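Local coordinates for NlpC/P60 domain-containing protein (Mycobacterium avium subsp. paratuberculosis, PDB 3GT2) that carries an NlpC/P60 domain of the peptidase C40 family, generally assigned cysteine-type peptidase activity, although its own function is not established, at residues Phe31-Gly36 and Arg43-Gly48; Gly82-Pro87 and Tyr135-Leu140; Gln88-Gly93 and Ala107-Asn112; Ile96-Glu101 and Ala130-Tyr135. One frame throughout, in Å; residues are numbered along the deposited sequence.

Contact 1: Phe31-Gly36 and Arg43-Gly48. With SO4 (sulfate ion), chain B.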
# COMPACT_ATOMS: atom_id res chain seq x y z
N PHE A 31 2.45 13.15 4.21
CA PHE A 31 3.44 12.65 3.28
C PHE A 31 4.83 13.08 3.70
O PHE A 31 5.05 14.23 4.07
CB PHE A 31 3.17 13.18 1.87
CG PHE A 31 4.25 12.89 0.88
CD1 PHE A 31 4.37 11.62 0.32
CD2 PHE A 31 5.14 13.87 0.50
CE1 PHE A 31 5.36 11.35 -0.59
CE2 PHE A 31 6.14 13.59 -0.42
CZ PHE A 31 6.25 12.33 -0.97
N SER A 32 5.77 12.14 3.64
CA SER A 32 7.18 12.46 3.76
C SER A 32 7.98 11.65 2.75
O SER A 32 7.93 10.42 2.76
CB SER A 32 7.71 12.18 5.16
OG SER A 32 9.08 12.52 5.22
N TRP A 33 8.70 12.35 1.89
CA TRP A 33 9.48 11.68 0.87
C TRP A 33 10.44 10.66 1.50
O TRP A 33 11.33 11.02 2.27
CB TRP A 33 10.25 12.69 0.04
CG TRP A 33 11.02 12.05 -1.03
CD1 TRP A 33 12.27 11.52 -0.93
CD2 TRP A 33 10.59 11.82 -2.38
NE1 TRP A 33 12.65 10.99 -2.14
CE2 TRP A 33 11.64 11.16 -3.04
CE3 TRP A 33 9.43 12.12 -3.09
CZ2 TRP A 33 11.56 10.79 -4.38
CZ3 TRP A 33 9.35 11.75 -4.42
CH2 TRP A 33 10.41 11.10 -5.05
N ALA A 34 10.22 9.39 1.18
CA ALA A 34 11.02 8.29 1.69
C ALA A 34 10.80 8.05 3.19
O ALA A 34 11.65 7.46 3.85
CB ALA A 34 12.50 8.51 1.39
N GLY A 35 9.68 8.51 3.71
CA GLY A 35 9.41 8.37 5.14
C GLY A 35 8.68 7.08 5.51
O GLY A 35 7.86 6.57 4.75
N GLY A 36 9.00 6.55 6.69
CA GLY A 36 8.22 5.49 7.28
C GLY A 36 8.61 4.09 6.85
O GLY A 36 9.43 3.89 5.95
N ARG A 43 11.09 10.18 9.74
CA ARG A 43 11.63 11.19 8.84
C ARG A 43 12.04 10.53 7.52
O ARG A 43 12.38 9.35 7.48
CB ARG A 43 12.81 11.92 9.47
CG ARG A 43 12.41 12.80 10.62
CD ARG A 43 13.60 13.54 11.20
NE ARG A 43 14.66 12.61 11.57
CZ ARG A 43 15.88 12.98 11.96
NH1 ARG A 43 16.19 14.27 12.01
NH2 ARG A 43 16.79 12.07 12.27
N GLY A 44 11.97 11.29 6.43
CA GLY A 44 12.39 10.79 5.14
C GLY A 44 13.76 11.32 4.77
O GLY A 44 14.57 11.63 5.65
N THR A 45 14.02 11.44 3.48
CA THR A 45 15.28 12.00 3.01
C THR A 45 15.04 13.14 2.04
O THR A 45 13.94 13.28 1.48
CB THR A 45 16.13 10.93 2.29
OG1 THR A 45 15.42 10.44 1.16
CG2 THR A 45 16.45 9.77 3.23
N GLY A 46 16.06 13.97 1.83
CA GLY A 46 15.95 15.09 0.92
C GLY A 46 14.84 16.04 1.33
O GLY A 46 14.87 16.61 2.41
N THR A 47 13.86 16.21 0.46
CA THR A 47 12.71 17.07 0.76
C THR A 47 11.95 16.59 2.00
O THR A 47 11.20 17.36 2.60
CB THR A 47 11.75 17.16 -0.44
OG1 THR A 47 12.41 17.81 -1.53
CG2 THR A 47 10.50 17.94 -0.07
N GLY A 48 12.14 15.34 2.39
CA GLY A 48 11.43 14.81 3.55
C GLY A 48 12.27 14.69 4.80
O GLY A 48 11.80 14.21 5.83
S SO4 B . 14.22 8.70 11.79
O1 SO4 B . 15.37 9.49 12.23
O2 SO4 B . 13.86 7.73 12.81
O3 SO4 B . 13.10 9.60 11.55
O4 SO4 B . 14.55 7.99 10.56

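Contact 2: Gly82-Pro87 and Tyr135-Leu140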
# COMPACT_ATOMS: atom_id res chain seq x y z
N GLY A 82 4.52 -11.69 -5.03
CA GLY A 82 3.14 -12.12 -4.98
C GLY A 82 2.58 -12.57 -6.32
O GLY A 82 3.32 -12.99 -7.22
N GLN A 83 1.26 -12.49 -6.43
CA GLN A 83 0.53 -12.97 -7.59
C GLN A 83 -0.01 -11.78 -8.36
O GLN A 83 -0.67 -10.91 -7.79
CB GLN A 83 -0.63 -13.85 -7.13
CG GLN A 83 -1.52 -14.33 -8.28
CD GLN A 83 -2.80 -15.02 -7.82
OE1 GLN A 83 -3.61 -15.47 -8.64
NE2 GLN A 83 -3.00 -15.12 -6.51
N LYS A 84 0.27 -11.73 -9.66
CA LYS A 84 -0.28 -10.68 -10.51
C LYS A 84 -1.77 -10.90 -10.69
O LYS A 84 -2.22 -12.02 -10.95
CB LYS A 84 0.41 -10.72 -11.87
CG LYS A 84 0.90 -9.37 -12.33
CD LYS A 84 2.13 -8.95 -11.56
CE LYS A 84 2.84 -7.81 -12.26
NZ LYS A 84 4.27 -7.75 -11.89
N ILE A 85 -2.55 -9.82 -10.56
CA ILE A 85 -4.01 -9.89 -10.63
C ILE A 85 -4.54 -8.96 -11.73
O ILE A 85 -4.09 -7.82 -11.85
CB ILE A 85 -4.65 -9.41 -9.29
CG1 ILE A 85 -4.19 -10.28 -8.11
CG2 ILE A 85 -6.17 -9.38 -9.38
CD1 ILE A 85 -4.60 -11.76 -8.25
N LEU A 86 -5.50 -9.44 -12.51
CA LEU A 86 -6.24 -8.56 -13.41
C LEU A 86 -7.10 -7.59 -12.59
O LEU A 86 -7.77 -7.99 -11.65
CB LEU A 86 -7.14 -9.38 -14.35
CG LEU A 86 -6.41 -10.39 -15.22
CD1 LEU A 86 -7.41 -11.33 -15.90
CD2 LEU A 86 -5.55 -9.64 -16.24
N PRO A 87 -7.08 -6.31 -12.96
CA PRO A 87 -7.86 -5.34 -12.18
C PRO A 87 -9.34 -5.70 -12.10
O PRO A 87 -9.99 -5.36 -11.12
CB PRO A 87 -7.65 -4.03 -12.95
CG PRO A 87 -6.33 -4.21 -13.63
CD PRO A 87 -6.28 -5.66 -14.01
N TYR A 135 -1.24 -4.44 -14.08
CA TYR A 135 -1.67 -5.48 -13.15
C TYR A 135 -1.72 -4.98 -11.73
O TYR A 135 -1.02 -4.02 -11.37
CB TYR A 135 -0.71 -6.67 -13.18
CG TYR A 135 -0.66 -7.37 -14.51
CD1 TYR A 135 -1.70 -8.19 -14.92
CD2 TYR A 135 0.43 -7.21 -15.35
CE1 TYR A 135 -1.66 -8.83 -16.14
CE2 TYR A 135 0.49 -7.86 -16.57
CZ TYR A 135 -0.56 -8.67 -16.96
OH TYR A 135 -0.52 -9.32 -18.16
N MSE A 136 -2.55 -5.62 -10.93
CA MSE A 136 -2.49 -5.44 -9.49
C MSE A 136 -1.77 -6.65 -8.89
O MSE A 136 -1.45 -7.60 -9.60
CB MSE A 136 -3.89 -5.24 -8.92
CG MSE A 136 -4.49 -3.96 -9.43
SE MSE A 136 -6.36 -3.72 -9.00
CE MSE A 136 -6.28 -3.89 -7.05
N VAL A 137 -1.48 -6.60 -7.59
CA VAL A 137 -0.70 -7.66 -6.95
C VAL A 137 -1.38 -8.12 -5.68
O VAL A 137 -1.78 -7.31 -4.84
CB VAL A 137 0.74 -7.19 -6.60
CG1 VAL A 137 1.47 -8.26 -5.77
CG2 VAL A 137 1.51 -6.86 -7.88
N ARG A 138 -1.52 -9.44 -5.55
CA ARG A 138 -2.04 -10.02 -4.32
C ARG A 138 -0.91 -10.67 -3.52
O ARG A 138 -0.14 -11.46 -4.06
CB ARG A 138 -3.11 -11.05 -4.66
CG ARG A 138 -3.74 -11.74 -3.46
CD ARG A 138 -5.01 -12.46 -3.90
NE ARG A 138 -5.95 -11.52 -4.51
CZ ARG A 138 -6.91 -11.87 -5.37
NH1 ARG A 138 -7.07 -13.14 -5.71
NH2 ARG A 138 -7.72 -10.94 -5.88
N VAL A 139 -0.79 -10.32 -2.25
CA VAL A 139 0.24 -10.92 -1.42
C VAL A 139 -0.33 -11.70 -0.25
O VAL A 139 0.39 -12.42 0.44
CB VAL A 139 1.25 -9.87 -0.89
CG1 VAL A 139 2.04 -9.26 -2.05
CG2 VAL A 139 0.55 -8.78 -0.09
N LEU A 140 -1.63 -11.55 -0.02
CA LEU A 140 -2.30 -12.28 1.06
C LEU A 140 -3.04 -13.50 0.52
O LEU A 140 -2.86 -14.61 1.01
CB LEU A 140 -3.25 -11.37 1.83
CG LEU A 140 -2.58 -10.22 2.60
CD1 LEU A 140 -3.60 -9.22 3.13
CD2 LEU A 140 -1.71 -10.76 3.74

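Contact 3: Gln88-Gly93 and Ala107-Asn112. With SO4 (sulfate ion), chain C.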
# COMPACT_ATOMS: atom_id res chain seq x y z
N GLN A 88 -9.88 -6.40 -13.10
CA GLN A 88 -11.29 -6.78 -13.06
C GLN A 88 -11.56 -7.83 -11.99
O GLN A 88 -12.71 -8.11 -11.67
CB GLN A 88 -11.76 -7.30 -14.42
CG GLN A 88 -11.54 -6.32 -15.55
CD GLN A 88 -10.08 -6.09 -15.83
OE1 GLN A 88 -9.27 -7.02 -15.82
NE2 GLN A 88 -9.72 -4.83 -16.09
N GLN A 89 -10.49 -8.42 -11.45
CA GLN A 89 -10.64 -9.45 -10.43
C GLN A 89 -10.06 -9.00 -9.09
O GLN A 89 -9.77 -9.80 -8.21
CB GLN A 89 -9.98 -10.75 -10.91
CG GLN A 89 -10.60 -11.22 -12.23
CD GLN A 89 -9.97 -12.49 -12.79
OE1 GLN A 89 -8.86 -12.85 -12.42
NE2 GLN A 89 -10.69 -13.15 -13.68
N ALA A 90 -9.92 -7.69 -8.94
CA ALA A 90 -9.35 -7.11 -7.73
C ALA A 90 -10.20 -7.41 -6.51
O ALA A 90 -11.43 -7.44 -6.59
CB ALA A 90 -9.18 -5.61 -7.90
N ARG A 91 -9.55 -7.66 -5.38
CA ARG A 91 -10.23 -7.83 -4.10
C ARG A 91 -9.60 -6.87 -3.10
O ARG A 91 -8.44 -6.48 -3.25
CB ARG A 91 -10.08 -9.26 -3.58
CG ARG A 91 -10.88 -10.30 -4.35
CD ARG A 91 -10.64 -11.69 -3.79
NE ARG A 91 -11.33 -12.73 -4.55
CZ ARG A 91 -10.99 -14.02 -4.54
NH1 ARG A 91 -9.96 -14.43 -3.82
NH2 ARG A 91 -11.68 -14.90 -5.27
N LYS A 92 -10.34 -6.50 -2.06
CA LYS A 92 -9.75 -5.63 -1.04
C LYS A 92 -8.48 -6.27 -0.49
O LYS A 92 -8.42 -7.49 -0.31
CB LYS A 92 -10.75 -5.30 0.07
CG LYS A 92 -11.24 -6.48 0.86
CD LYS A 92 -12.30 -6.03 1.86
CE LYS A 92 -12.82 -7.19 2.69
NZ LYS A 92 -13.39 -6.73 3.99
N GLY A 93 -7.46 -5.46 -0.26
CA GLY A 93 -6.16 -5.96 0.18
C GLY A 93 -5.15 -6.09 -0.95
O GLY A 93 -3.95 -6.19 -0.71
N ALA A 107 -0.72 1.76 -3.88
CA ALA A 107 -1.83 2.03 -2.96
C ALA A 107 -2.56 0.73 -2.66
O ALA A 107 -2.37 -0.24 -3.35
CB ALA A 107 -2.78 3.05 -3.57
N MSE A 108 -3.38 0.72 -1.62
CA MSE A 108 -4.08 -0.49 -1.22
C MSE A 108 -5.55 -0.41 -1.62
O MSE A 108 -6.25 0.54 -1.27
CB MSE A 108 -3.97 -0.66 0.30
CG MSE A 108 -4.76 -1.87 0.82
SE MSE A 108 -4.89 -1.82 2.80
CE MSE A 108 -5.60 -0.01 3.03
N TYR A 109 -6.02 -1.41 -2.37
CA TYR A 109 -7.43 -1.45 -2.72
C TYR A 109 -8.29 -1.79 -1.51
O TYR A 109 -7.97 -2.70 -0.74
CB TYR A 109 -7.67 -2.47 -3.82
CG TYR A 109 -9.04 -2.38 -4.43
CD1 TYR A 109 -9.55 -1.15 -4.86
CD2 TYR A 109 -9.83 -3.51 -4.60
CE1 TYR A 109 -10.80 -1.06 -5.44
CE2 TYR A 109 -11.08 -3.43 -5.18
CZ TYR A 109 -11.57 -2.20 -5.59
OH TYR A 109 -12.81 -2.13 -6.16
N LEU A 110 -9.39 -1.06 -1.34
CA LEU A 110 -10.29 -1.25 -0.19
C LEU A 110 -11.64 -1.81 -0.61
O LEU A 110 -12.53 -2.00 0.22
CB LEU A 110 -10.48 0.06 0.56
CG LEU A 110 -9.21 0.73 1.07
CD1 LEU A 110 -9.54 2.07 1.70
CD2 LEU A 110 -8.51 -0.19 2.07
N GLY A 111 -11.80 -2.06 -1.90
CA GLY A 111 -13.07 -2.47 -2.46
C GLY A 111 -13.93 -1.28 -2.85
O GLY A 111 -13.68 -0.15 -2.40
N ASN A 112 -14.94 -1.53 -3.66
CA ASN A 112 -15.83 -0.49 -4.17
C ASN A 112 -15.11 0.77 -4.64
O ASN A 112 -15.46 1.88 -4.24
CB ASN A 112 -16.88 -0.12 -3.13
CG ASN A 112 -18.01 0.72 -3.72
OD1 ASN A 112 -18.21 0.75 -4.94
ND2 ASN A 112 -18.75 1.39 -2.86
S SO4 C . -15.35 -4.56 -5.71
O1 SO4 C . -14.19 -4.26 -6.55
O2 SO4 C . -14.98 -4.57 -4.31
O3 SO4 C . -16.39 -3.56 -5.94
O4 SO4 C . -15.88 -5.88 -6.06

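Contact 4: Ile96-Glu101 and Ala130-Tyr135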
# COMPACT_ATOMS: atom_id res chain seq x y z
N ILE A 96 -2.40 -1.76 -5.81
CA ILE A 96 -2.55 -1.05 -7.08
C ILE A 96 -1.29 -0.23 -7.33
O ILE A 96 -0.79 0.39 -6.40
CB ILE A 96 -3.72 -0.06 -7.02
CG1 ILE A 96 -5.03 -0.79 -6.71
CG2 ILE A 96 -3.83 0.71 -8.33
CD1 ILE A 96 -6.15 0.16 -6.31
N PHE A 97 -0.77 -0.23 -8.55
CA PHE A 97 0.53 0.41 -8.80
C PHE A 97 0.45 1.49 -9.87
O PHE A 97 -0.44 1.47 -10.73
CB PHE A 97 1.58 -0.63 -9.20
CG PHE A 97 1.89 -1.63 -8.13
CD1 PHE A 97 1.04 -2.70 -7.91
CD2 PHE A 97 3.04 -1.53 -7.38
CE1 PHE A 97 1.33 -3.64 -6.93
CE2 PHE A 97 3.34 -2.46 -6.40
CZ PHE A 97 2.48 -3.52 -6.17
N TYR A 98 1.39 2.43 -9.82
CA TYR A 98 1.45 3.54 -10.76
C TYR A 98 2.83 3.67 -11.37
O TYR A 98 3.83 3.41 -10.71
CB TYR A 98 1.01 4.85 -10.07
CG TYR A 98 -0.42 4.76 -9.65
CD1 TYR A 98 -1.43 5.14 -10.52
CD2 TYR A 98 -0.77 4.21 -8.41
CE1 TYR A 98 -2.74 5.01 -10.17
CE2 TYR A 98 -2.09 4.08 -8.06
CZ TYR A 98 -3.07 4.49 -8.94
OH TYR A 98 -4.39 4.36 -8.60
N GLY A 99 2.87 4.06 -12.64
CA GLY A 99 4.12 4.26 -13.33
C GLY A 99 4.55 3.00 -14.05
O GLY A 99 3.99 1.92 -13.81
N PRO A 100 5.54 3.13 -14.94
CA PRO A 100 6.17 2.03 -15.69
C PRO A 100 6.69 0.97 -14.73
O PRO A 100 7.52 1.28 -13.88
CB PRO A 100 7.35 2.72 -16.38
CG PRO A 100 7.57 4.00 -15.58
CD PRO A 100 6.17 4.42 -15.28
N GLU A 101 6.20 -0.26 -14.86
CA GLU A 101 6.58 -1.33 -13.94
C GLU A 101 6.31 -0.98 -12.48
O GLU A 101 6.98 -1.46 -11.58
CB GLU A 101 8.04 -1.72 -14.15
CG GLU A 101 8.31 -2.34 -15.51
CD GLU A 101 7.59 -3.67 -15.69
OE1 GLU A 101 7.98 -4.65 -15.02
OE2 GLU A 101 6.64 -3.73 -16.50
N ALA A 130 -5.54 6.84 -14.14
CA ALA A 130 -4.48 7.53 -14.86
C ALA A 130 -3.10 7.09 -14.38
O ALA A 130 -2.77 7.24 -13.20
CB ALA A 130 -4.64 9.04 -14.72
N GLY A 131 -2.30 6.54 -15.29
CA GLY A 131 -0.94 6.16 -14.96
C GLY A 131 -0.84 4.84 -14.22
O GLY A 131 0.24 4.45 -13.76
N MSE A 132 -1.96 4.15 -14.10
CA MSE A 132 -2.00 2.90 -13.36
C MSE A 132 -1.28 1.80 -14.15
O MSE A 132 -1.37 1.74 -15.38
CB MSE A 132 -3.46 2.51 -13.08
CG MSE A 132 -3.67 1.50 -11.97
SE MSE A 132 -5.60 1.17 -11.71
CE MSE A 132 -5.98 0.49 -13.48
N ALA A 133 -0.55 0.95 -13.44
CA ALA A 133 0.16 -0.17 -14.05
C ALA A 133 -0.88 -1.20 -14.45
O ALA A 133 -1.97 -1.24 -13.88
CB ALA A 133 1.16 -0.75 -13.06
N PRO A 134 -0.54 -2.05 -15.44
CA PRO A 134 -1.45 -3.02 -16.06
C PRO A 134 -2.00 -4.09 -15.11
O PRO A 134 -3.09 -4.61 -15.37
CB PRO A 134 -0.58 -3.71 -17.12
CG PRO A 134 0.58 -2.85 -17.31
CD PRO A 134 0.81 -2.11 -16.03
N TYR A 135 -1.24 -4.44 -14.08
CA TYR A 135 -1.67 -5.48 -13.15
C TYR A 135 -1.72 -4.98 -11.73
O TYR A 135 -1.02 -4.02 -11.37
CB TYR A 135 -0.71 -6.67 -13.18
CG TYR A 135 -0.66 -7.37 -14.51
CD1 TYR A 135 -1.70 -8.19 -14.92
CD2 TYR A 135 0.43 -7.21 -15.35
CE1 TYR A 135 -1.66 -8.83 -16.14
CE2 TYR A 135 0.49 -7.86 -16.57
CZ TYR A 135 -0.56 -8.67 -16.96
OH TYR A 135 -0.52 -9.32 -18.16
O HOH W 1 -1.87 -1.58 -10.68

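Contact 1: Phe31-Gly36 and Arg43-Gly48
Trp33 and Thr45 meet through both backbone and side chain. Thr45 N donates to Trp33 O at 3.0 Å with an N-H...O angle of 148°, and the same oxygen has Gly44 CA at 3.1 Å, a CA-H...O contact. Trp33 O can project toward the other loop because residues Ser32 to Gly35 form a type II beta turn, closed by the Gly35 N to Ser32 O bond. With CG anti to the backbone N (chi1 -178°), the Trp33 indole lies beside its own carbonyl and brings its five-membered ring to Thr45. There CD1 has Thr45 OG1 in the ring plane at 3.9 Å, while Thr45 O approaches obliquely at 3.4 Å from CD1. The Ala34 methyl abuts the same hydroxyl, CB to Thr45 OG1 being 3.5 Å. Ser32 OG lies close to both Gly44 N and Gly48 O and is hydrogen-bonded to Thr51 O. The second loop is pinned by Gly44 N to Gly48 O and Gly48 N to Thr45 O.

Arg43 turns away and grips a sulfate ion, probably from the crystallisation liquor. A bend at chi3 (-55°) curls the guanidinium back so that its edge meets the anion. Arg43 N reaches sulfate O3 at 2.8 Å, while Arg43 NH2 and Arg43 NE reach sulfate O1 at 2.9 and 3.3 Å.

Backbone bonds from Ser32 to Phe54 and from Gly35 to Asp55 set this turn against the entry to helix 56-65, the helix whose start carries the catalytic cysteine in typical NlpC/P60 peptidases.

Contact 2: Gly82-Pro87 and Tyr135-Leu140
Gln83 pairs with Arg138 and Ile85 with Met136, each through two backbone bonds. Gln83 N donates to Arg138 O at 2.9 Å and Arg138 N to Gln83 O at 2.8 Å, both nearly straight and in the carbonyl plane. In the second pair Met136 N reaches Ile85 O at 2.8 Å, whereas Ile85 N reaches Met136 O at 2.7 Å from 41° above the carbonyl plane. Between them lies the non-hydrogen-bonded pair Lys84 and Val137; Val137 instead bonds through its backbone to Leu95.

Side-chain charges find partners outside the ribbon. Arg138 NH2 forms a salt bridge with Asp94. Lys84 NZ donates to Tyr79 O, and the ammonium also makes a cation-pi contact with the Tyr79 ring. Packing across the ribbon sets Ile85 CD1 over the centre of one guanidinium face, 3.7 Å from Arg138 CZ. The aliphatic part of Lys84 crosses Tyr135 at about a right angle, with Lys84 CG 3.3 Å from Tyr135 CB. Met136 SE touches Pro87 CA at 3.9 Å.

The strand axes run 137° apart, and 47 residues separate the segments. The pairing is therefore a short, twisted two-stranded antiparallel ribbon built from distant parts of the chain rather than a hairpin.

Contact 3: Gln88-Gly93 and Ala107-Asn112
Gly93 and Tyr109 share the one hydrogen bond between the segments: Gly93 N donates to Tyr109 O at 2.8 Å, almost straight (174°), with the donor tilted 26° from the carbonyl plane. Lys92 CA adds a CA-H...O contact to the same oxygen at 3.4 Å.

Packing centres on the Tyr109 ring. Arg91 O lies in the ring plane, 3.5 Å from Tyr109 CD2, while the Ala90 methyl comes in obliquely, its CB 4.0 Å from that same ring carbon. One face is occupied from within its own segment by Gly111 N, 3.4 Å above the ring centre of Tyr109. The first torsion (chi1 -168°) carries the ring back beside its own carbonyl carbon, which places it under that backbone nitrogen. Lys92 contributes chiefly CB, against the Leu110 carbonyl carbon.

A sulfate ion, probably from the crystallisation liquor, is held by one side chain and one backbone amide. Tyr109 OH donates to sulfate O1 at 2.6 Å and also receives the backbone N-H of Asn113; Asn112 N donates to sulfate O2 at 3.1 Å.

The loop 88-93 thus meets the later part of strand 105-111. Lys92 touches Thr16 and Ile20 of helix 7-24. Gly93 O is held by Tyr64 OH of helix 56-65, and Ala90 and Tyr109 both pack on Met136 of strand 136-138.

Contact 4: Ile96-Glu101 and Ala130-Tyr135
Tyr98 and Met132 are bridged backbone to backbone where loop 130-135 crosses strand 95-98, an outermost strand of the four-stranded antiparallel sheet in this NlpC/P60 fold. It is a single bridge: the touching parts run 115° apart, so the loop diverges instead of extending the sheet.

The close-packed part lies around this bridge. Ala133 N donates to Phe97 O at 2.8 Å, entering 42° above the carbonyl plane, and Gly99 N donates to Gly131 O at 2.9 Å, nearly in line with the carbonyl. Met132, with CG anti to the backbone N (chi1 -162°), reaches past Phe97 O so that its CG lies 3.7 Å from Ile96 CG2. Its CB meets the Tyr98 ring at CE1, 3.9 Å away, and the methyl of Ala133 lies at the same separation from Phe97 CB. The Phe97 ring is in turn packed edge-to-face with Tyr79.

Toward solvent the contact thins. Gly131, though exposed, is still held by Gly99 N, but Ala130 meets the strand mainly through its carbonyl, with Ala130 O near the plane of the Tyr98 ring at its edge. Tyr98 OH bonds to Arg128 O, fixing the far end of the ring.

At the other end, where the backbones part, a water links Phe97 N to Ala133 O and Tyr135 O, with more acceptors around it than it has protons. Phe97 N donates to it at 2.8 Å, and the water oxygen lies 2.7 Å from Tyr135 O.

In the fold
After helix 7-24, contact 1 closes a small loop with six residues between its segments and is complete before the others begin; its centre lies 27 Å from that of contact 2, across the chain's centre. Contact 2 then spans most of what remains, joining strand 83-85 to the C-terminal strand 136-138. Contacts 3 and 4 both fall within that span. They cross each other, since segments 88-93, 96-101, 107-112 and 130-135 alternate, and they meet in the four-stranded sheet, where strands 95-98 and 105-111 are neighbours. Tyr135 belongs to contacts 2 and 4, and Met136 packs on Ala90, Tyr109 and Ile96, so the short ribbon, sheet edge and connecting loops form one unit.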